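Local coordinates for lasso peptide isopeptidase AtxE2 (Asticcacaulis excentricus, PDB 5TXE), which hydrolyses the isopeptide bond of the lasso peptides astexin-2 and astexin-3, opening the threaded knots into linear peptides, at residues G349-C354 against C363-A368. The protein carries 1 engineered substitution. Residues are numbered along the deposited sequence; the frame is centred on the assembly and turned at random.
Sequences GLLQGC and CAQESA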
loop_
_atom_site.group_PDB
_atom_site.type_symbol
_atom_site.label_atom_id
_atom_site.label_comp_id
_atom_site.label_asym_id
_atom_site.label_seq_id
_atom_site.Cartn_x
_atom_site.Cartn_y
_atom_site.Cartn_z
ATOM N N GLY A 349 -7.734 7.997 11.214
ATOM C CA GLY A 349 -6.791 8.539 10.263
ATOM C C GLY A 349 -5.397 8.024 10.516
ATOM O O GLY A 349 -5.190 7.094 11.294
ATOM N N LEU A 350 -4.460 8.643 9.837
ATOM C CA LEU A 350 -3.087 8.264 9.883
ATOM C C LEU A 350 -2.230 9.503 9.955
ATOM O O LEU A 350 -2.571 10.528 9.373
ATOM C CB LEU A 350 -2.713 7.498 8.602
ATOM C CG LEU A 350 -3.475 6.217 8.301
ATOM C CD1 LEU A 350 -3.365 5.735 6.842
ATOM C CD2 LEU A 350 -2.951 5.163 9.252
ATOM N N LEU A 351 -1.108 9.376 10.650
ATOM C CA LEU A 351 -0.029 10.352 10.593
ATOM C C LEU A 351 1.172 9.631 10.072
ATOM O O LEU A 351 1.563 8.617 10.622
ATOM C CB LEU A 351 0.319 10.894 11.963
ATOM C CG LEU A 351 -0.723 11.689 12.683
ATOM C CD1 LEU A 351 -0.157 12.033 14.058
ATOM C CD2 LEU A 351 -1.068 12.950 11.932
ATOM N N GLN A 352 1.776 10.170 9.023
ATOM C CA GLN A 352 2.792 9.469 8.288
ATOM C C GLN A 352 4.040 10.325 8.159
ATOM O O GLN A 352 3.956 11.527 7.887
ATOM C CB GLN A 352 2.225 9.179 6.891
ATOM C CG GLN A 352 0.991 8.296 6.918
ATOM C CD GLN A 352 0.001 8.631 5.819
ATOM O OE1 GLN A 352 -0.172 9.788 5.443
ATOM N NE2 GLN A 352 -0.712 7.632 5.356
ATOM N N GLY A 353 5.195 9.711 8.298
ATOM C CA GLY A 353 6.452 10.392 7.993
ATOM C C GLY A 353 6.862 11.526 8.920
ATOM O O GLY A 353 7.753 12.334 8.581
ATOM N N CYS A 354 6.206 11.598 10.067
ATOM C CA CYS A 354 6.366 12.720 10.975
ATOM C C CYS A 354 7.822 12.942 11.371
ATOM O O CYS A 354 8.563 12.000 11.643
ATOM C CB CYS A 354 5.589 12.485 12.249
ATOM S SG CYS A 354 3.780 12.323 12.157
ATOM N N CYS A 363 3.869 16.410 9.900
ATOM C CA CYS A 363 3.394 15.097 9.434
ATOM C C CYS A 363 2.631 15.149 8.107
ATOM O O CYS A 363 1.985 16.151 7.790
ATOM C CB CYS A 363 2.394 14.537 10.446
ATOM S SG CYS A 363 3.051 14.369 12.104
ATOM N N ALA A 364 2.628 14.045 7.366
ATOM C CA ALA A 364 1.539 13.849 6.428
ATOM C C ALA A 364 0.379 13.280 7.213
ATOM O O ALA A 364 0.582 12.575 8.181
ATOM C CB ALA A 364 1.946 12.887 5.313
ATOM N N GLN A 365 -0.847 13.531 6.763
ATOM C CA GLN A 365 -2.026 13.068 7.475
ATOM C C GLN A 365 -3.147 12.827 6.488
ATOM O O GLN A 365 -3.233 13.505 5.449
ATOM C CB GLN A 365 -2.471 14.140 8.465
ATOM C CG GLN A 365 -3.695 13.782 9.311
ATOM C CD GLN A 365 -5.002 14.323 8.761
ATOM O OE1 GLN A 365 -5.053 15.359 8.110
ATOM N NE2 GLN A 365 -6.088 13.639 9.070
ATOM N N GLU A 366 -3.998 11.859 6.799
ATOM C CA GLU A 366 -5.187 11.591 6.001
ATOM C C GLU A 366 -6.269 10.961 6.834
ATOM O O GLU A 366 -5.987 10.408 7.883
ATOM C CB GLU A 366 -4.845 10.705 4.781
ATOM C CG GLU A 366 -4.195 9.423 5.109
ATOM C CD GLU A 366 -3.992 8.556 3.879
ATOM O OE1 GLU A 366 -5.029 8.099 3.340
ATOM O OE2 GLU A 366 -2.823 8.276 3.503
ATOM N N SER A 367 -7.506 11.101 6.375
ATOM C CA SER A 367 -8.611 10.457 7.013
ATOM C C SER A 367 -9.700 10.282 5.974
ATOM O O SER A 367 -9.514 10.641 4.811
ATOM C CB SER A 367 -9.080 11.263 8.242
ATOM O OG SER A 367 -9.720 12.452 7.856
ATOM N N ALA A 368 -10.841 9.763 6.398
ATOM C CA ALA A 368 -11.811 9.208 5.476
ATOM C C ALA A 368 -12.104 10.151 4.346
ATOM O O ALA A 368 -12.169 9.699 3.187
ATOM C CB ALA A 368 -13.104 8.837 6.192
#
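Q352 reaches across to E366 on the antiparallel neighbour, where Q352 NE2 donates to E366 OE2 at 2.9 Å in a nearly straight bond (174°). The carboxylate oxygen lies in the amide plane of Q352, whereas NE2 meets the carboxylate from above its plane, the two flat groups being turned 74° apart. E366 carries CG between its backbone N and carbonyl carbon (chi1 56°), then runs extended beside L350, whose CD1 packs 4.1 Å from E366 CD. A364 is small enough for Q352 to pass over it, Q352 OE1 lying 3.8 Å from A364 CB. On the other face, L351 CD2 lies 3.8 Å from Q365 CG. Between these two faces, L350 with E366 and Q352 with A364 form hydrogen-bonded pairs, Q352 N to A364 O being 2.8 Å. Past the corner at G353, whose positive phi suits glycine, the disulfide C354 SG–C363 SG (2.2 Å) ties the hairpin covalently. G349 must be glycine: its backbone angles alone call for it, and a CB would also run into E366 O. Further out, E366 OE2 also pairs with R372 and OE1 accepts from F443 N, while Q352 NE2 also donates to A54 O. Replacing E366 by alanine takes away the carboxylate, which would probably cost Q352 NE2 an acceptor, R372 this salt bridge and F443 N its bond to OE1. A buried carboxylate so surrounded by donors is likely to stay ionised, joining this propeller-blade hairpin electrostatically to adjoining loops.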